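Local structure of genome polyprotein (Rhinovirus C, 6KU7) at residues N105-T110 / M117-V122; R101-M106 / T160-A165. The protein is a 3C cysteine protease that probably cleaves the viral polyprotein at defined junctions, releasing the mature proteins needed for rhinovirus replication. One frame throughout, in Å; residues are numbered along the deposited sequence.

In the fold
Strand 103-110 is the common element. Interaction 1 pairs its second half with strand 118-133 as a hairpin, and interaction 2 uses the chain around its corner, which faces strand 162-170. Both are partly buried, with centres about 11 Å apart, and Met106 serves in both: its backbone belongs to the hairpin and its side chain reaches Val164. Their chemistry differs. Interaction 1 rests on regular backbone hydrogen bonds plus a histidine-carboxylate bond on the face that meets helix 8-20. Interaction 2 is side-chain packing alone, with a methyl on an indole and a thioether methyl, between parts of one curled sheet that are not paired with each other.

Interaction 1 of 2, residues N105-T110 / M117-V122; sequences NMHLAT and MLDVEV
His107 ND1 donates a 2.8 Å hydrogen bond to Asp119 OD2, which receives it through the lone pair on the side of OD1. The N-H...O angle is 142°, and the oxygen sits near the ring edge, tilted somewhat from its plane. Asp119 holds its carboxylate anti to its backbone N (chi1 180°), which carries OD2 diagonally across to the imidazole on the neighbouring strand. Glu121 approaches differently. Its chain bends at chi2 and lays OE2 over one face of the ring, 2.8 Å from His107 NE2, but the angle is too poor for a hydrogen bond. Two carboxylates so near, with Glu9 close to Asp119, would probably favour a protonated imidazole. His10 of helix 8-20 meets the same ring edge to face.

Beneath these groups runs regular antiparallel pairing. Leu108 and Val120 form a hydrogen-bonded pair, with Leu108 N to Val120 O at 2.8 Å and Val120 N to Leu108 O at 2.9 Å. Thr110 and Leu118 repeat the pattern, and Val122 N bonds to Met106 O at 2.9 Å. On the other face, Val122 CG2 touches Leu108 CB at 4.1 Å, and Thr110 CG2 lies against Leu118 CB at 4.0 Å.

This is an antiparallel beta hairpin within a larger curled sheet, consistent with the second beta barrel of the chymotrypsin-like fold to which picornaviral 3C proteases belong.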
# COMPACT_ATOMS: atom_id res chain seq x y z
N ASN A 105 12.20 -0.10 -12.98
CA ASN A 105 13.04 0.51 -11.94
C ASN A 105 12.22 0.91 -10.72
O ASN A 105 12.47 1.93 -10.08
CB ASN A 105 13.83 1.72 -12.49
CG ASN A 105 14.82 1.31 -13.57
OD1 ASN A 105 15.96 0.94 -13.28
ND2 ASN A 105 14.40 1.36 -14.81
N MET A 106 11.23 0.08 -10.39
CA MET A 106 10.38 0.36 -9.25
C MET A 106 11.05 -0.03 -7.95
O MET A 106 11.93 -0.90 -7.90
CB MET A 106 9.05 -0.37 -9.41
CG MET A 106 8.04 0.41 -10.20
SD MET A 106 7.55 1.91 -9.33
CE MET A 106 6.73 2.82 -10.64
N HIS A 107 10.62 0.61 -6.86
CA HIS A 107 11.16 0.32 -5.55
C HIS A 107 10.05 -0.14 -4.62
O HIS A 107 8.88 0.19 -4.83
CB HIS A 107 11.87 1.54 -4.96
CG HIS A 107 13.13 1.91 -5.67
ND1 HIS A 107 14.38 1.80 -5.10
CD2 HIS A 107 13.33 2.39 -6.92
CE1 HIS A 107 15.30 2.19 -5.96
NE2 HIS A 107 14.69 2.56 -7.08
N LEU A 108 10.40 -0.93 -3.62
CA LEU A 108 9.51 -1.23 -2.51
C LEU A 108 10.03 -0.51 -1.28
O LEU A 108 11.22 -0.59 -0.96
CB LEU A 108 9.40 -2.73 -2.25
CG LEU A 108 8.77 -3.19 -0.92
CD1 LEU A 108 7.33 -2.81 -0.82
CD2 LEU A 108 8.89 -4.69 -0.79
N ALA A 109 9.15 0.21 -0.60
CA ALA A 109 9.55 0.98 0.56
C ALA A 109 8.53 0.78 1.66
O ALA A 109 7.33 0.78 1.40
CB ALA A 109 9.67 2.46 0.21
N THR A 110 9.02 0.61 2.88
CA THR A 110 8.14 0.54 4.05
C THR A 110 8.93 1.04 5.25
O THR A 110 10.15 1.22 5.19
CB THR A 110 7.61 -0.88 4.28
OG1 THR A 110 6.55 -0.84 5.25
CG2 THR A 110 8.73 -1.82 4.81
N MET A 117 12.61 2.00 7.61
CA MET A 117 13.04 2.82 6.48
C MET A 117 13.65 1.96 5.37
O MET A 117 14.72 2.24 4.83
CB MET A 117 14.00 3.92 6.93
CG MET A 117 13.40 4.81 8.01
SD MET A 117 11.83 5.60 7.54
CE MET A 117 12.25 6.38 5.98
N LEU A 118 12.95 0.88 5.04
CA LEU A 118 13.39 -0.00 3.97
C LEU A 118 13.14 0.67 2.63
O LEU A 118 12.10 1.30 2.41
CB LEU A 118 12.64 -1.33 4.09
CG LEU A 118 13.00 -2.57 3.28
CD1 LEU A 118 12.26 -2.59 1.97
CD2 LEU A 118 14.51 -2.65 3.09
N ASP A 119 14.12 0.59 1.74
CA ASP A 119 13.94 0.97 0.34
C ASP A 119 14.75 -0.03 -0.47
O ASP A 119 15.98 -0.07 -0.39
CB ASP A 119 14.40 2.40 0.06
CG ASP A 119 14.23 2.81 -1.41
OD1 ASP A 119 13.83 3.96 -1.64
OD2 ASP A 119 14.48 1.99 -2.33
N VAL A 120 14.06 -0.82 -1.27
CA VAL A 120 14.67 -1.95 -1.94
C VAL A 120 14.26 -1.86 -3.40
O VAL A 120 13.10 -1.54 -3.71
CB VAL A 120 14.20 -3.26 -1.28
CG1 VAL A 120 13.66 -4.22 -2.30
CG2 VAL A 120 15.31 -3.87 -0.42
N GLU A 121 15.21 -2.09 -4.29
CA GLU A 121 14.92 -2.07 -5.72
C GLU A 121 14.22 -3.36 -6.12
O GLU A 121 14.76 -4.45 -5.97
CB GLU A 121 16.20 -1.88 -6.53
CG GLU A 121 15.91 -1.70 -8.00
CD GLU A 121 16.06 -0.25 -8.50
OE1 GLU A 121 17.22 0.22 -8.62
OE2 GLU A 121 15.01 0.36 -8.79
N VAL A 122 13.01 -3.23 -6.65
CA VAL A 122 12.19 -4.39 -6.98
C VAL A 122 12.22 -4.67 -8.48
O VAL A 122 11.83 -5.77 -8.91
CB VAL A 122 10.77 -4.14 -6.42
CG1 VAL A 122 9.73 -4.00 -7.49
CG2 VAL A 122 10.43 -5.12 -5.36

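Interaction 2 of 2, residues R101-M106 / T160-A165; sequences REWSNM and TGNIVA
Trp103 and Val164 meet through a CH-pi contact. Val164 CG1 stands over the six-membered ring of Trp103, 3.8 Å from its centroid and 18° off the ring normal. The methyl also covers the junction of the two rings, with CG1 3.6 Å from Trp103 CE2. Val164 turns CG1 anti to its carbonyl carbon (chi1 -51°), and this branch meets both the indole and Met106 CE, while CG2 touches only the methionine end, CE and SD, among the two segments.

Apolar packing fills in beside the ring. Met106 bends at chi2 (-66°) and then runs extended, so that its methyl CE arrives tip to tip with Val164, 3.7 Å from CG1. The same CE lies 3.8 Å from Asn162 CB, the two side chains crossing at about a right angle. Val164 CG1 is therefore shared between an indole face and a thioether methyl.

Asn162 brings the polar group of the contact near the six-membered ring of Trp103, but the approach of the amide carbon is too short to be trusted, which leaves the placement of the whole amide on the indole doubtful. The amide has its polar partner on its own side, since ND2 donates to Asn159 OD1. Backbone pairing lies elsewhere too: Trp103 bonds to Val125 of strand 118-133, and Val164 to Ile157, which Val164 and Ala165 both face in a classic beta bulge.

The two segments are thus held by dispersion and CH-pi forces, and these depend on shape and close fit more than on direction.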
# COMPACT_ATOMS: atom_id res chain seq x y z
N ARG A 101 -0.52 -1.08 -15.54
CA ARG A 101 0.56 -0.86 -16.48
C ARG A 101 1.90 -1.36 -15.94
O ARG A 101 2.09 -1.41 -14.73
CB ARG A 101 0.66 0.61 -16.73
CG ARG A 101 1.86 0.86 -17.40
CD ARG A 101 2.06 2.21 -17.38
NE ARG A 101 3.18 2.90 -16.68
CZ ARG A 101 4.48 2.90 -17.07
NH1 ARG A 101 4.79 2.28 -18.19
NH2 ARG A 101 5.46 3.60 -16.53
N GLU A 102 2.80 -1.76 -16.85
CA GLU A 102 4.18 -2.13 -16.53
C GLU A 102 5.00 -0.92 -16.13
O GLU A 102 4.92 0.10 -16.77
CB GLU A 102 4.83 -2.76 -17.75
CG GLU A 102 4.13 -3.99 -18.14
CD GLU A 102 4.88 -4.78 -19.14
OE1 GLU A 102 4.22 -5.56 -19.86
OE2 GLU A 102 6.13 -4.63 -19.18
N TRP A 103 5.86 -1.07 -15.13
CA TRP A 103 6.73 0.01 -14.70
C TRP A 103 8.14 -0.55 -14.56
O TRP A 103 8.30 -1.68 -14.11
CB TRP A 103 6.26 0.59 -13.35
CG TRP A 103 4.93 1.21 -13.50
CD1 TRP A 103 3.74 0.57 -13.52
CD2 TRP A 103 4.65 2.60 -13.66
NE1 TRP A 103 2.71 1.47 -13.69
CE2 TRP A 103 3.25 2.73 -13.78
CE3 TRP A 103 5.43 3.75 -13.69
CZ2 TRP A 103 2.63 3.96 -13.96
CZ3 TRP A 103 4.81 4.97 -13.90
CH2 TRP A 103 3.43 5.06 -14.02
N SER A 104 9.16 0.22 -14.95
CA SER A 104 10.54 -0.20 -14.72
C SER A 104 11.13 0.50 -13.51
O SER A 104 10.62 1.52 -13.04
CB SER A 104 11.42 0.05 -15.95
OG SER A 104 11.38 1.41 -16.32
N ASN A 105 12.20 -0.10 -12.98
CA ASN A 105 13.04 0.51 -11.94
C ASN A 105 12.22 0.91 -10.72
O ASN A 105 12.47 1.93 -10.08
CB ASN A 105 13.83 1.72 -12.49
CG ASN A 105 14.82 1.31 -13.57
OD1 ASN A 105 15.96 0.94 -13.28
ND2 ASN A 105 14.40 1.36 -14.81
N MET A 106 11.23 0.08 -10.39
CA MET A 106 10.38 0.36 -9.25
C MET A 106 11.05 -0.03 -7.95
O MET A 106 11.93 -0.90 -7.90
CB MET A 106 9.05 -0.37 -9.41
CG MET A 106 8.04 0.41 -10.20
SD MET A 106 7.55 1.91 -9.33
CE MET A 106 6.73 2.82 -10.64
N THR A 160 10.39 7.85 -8.47
CA THR A 160 10.19 9.30 -8.59
C THR A 160 8.95 9.60 -9.41
O THR A 160 8.87 9.23 -10.59
CB THR A 160 11.41 9.95 -9.25
OG1 THR A 160 12.61 9.56 -8.59
CG2 THR A 160 11.31 11.49 -9.19
N GLY A 161 7.96 10.25 -8.78
CA GLY A 161 6.76 10.70 -9.45
C GLY A 161 5.70 9.66 -9.72
O GLY A 161 4.64 9.99 -10.29
N ASN A 162 5.93 8.40 -9.35
CA ASN A 162 5.03 7.31 -9.69
C ASN A 162 4.82 6.45 -8.46
O ASN A 162 5.76 5.81 -7.99
CB ASN A 162 5.60 6.46 -10.84
CG ASN A 162 5.98 7.28 -12.07
OD1 ASN A 162 5.13 7.91 -12.69
ND2 ASN A 162 7.25 7.22 -12.45
N ILE A 163 3.59 6.44 -7.94
CA ILE A 163 3.18 5.66 -6.77
C ILE A 163 2.12 4.68 -7.26
O ILE A 163 0.96 5.07 -7.47
CB ILE A 163 2.66 6.55 -5.64
CG1 ILE A 163 3.71 7.62 -5.28
CG2 ILE A 163 2.25 5.72 -4.40
CD1 ILE A 163 3.17 8.78 -4.43
N VAL A 164 2.48 3.41 -7.45
CA VAL A 164 1.67 2.55 -8.30
C VAL A 164 1.03 1.35 -7.59
O VAL A 164 0.10 0.75 -8.17
CB VAL A 164 2.46 2.06 -9.53
CG1 VAL A 164 3.12 3.25 -10.24
CG2 VAL A 164 3.49 1.01 -9.12
N ALA A 165 1.45 1.00 -6.39
CA ALA A 165 0.85 -0.15 -5.71
C ALA A 165 1.24 -0.17 -4.24
O ALA A 165 2.20 0.49 -3.82
CB ALA A 165 1.27 -1.48 -6.34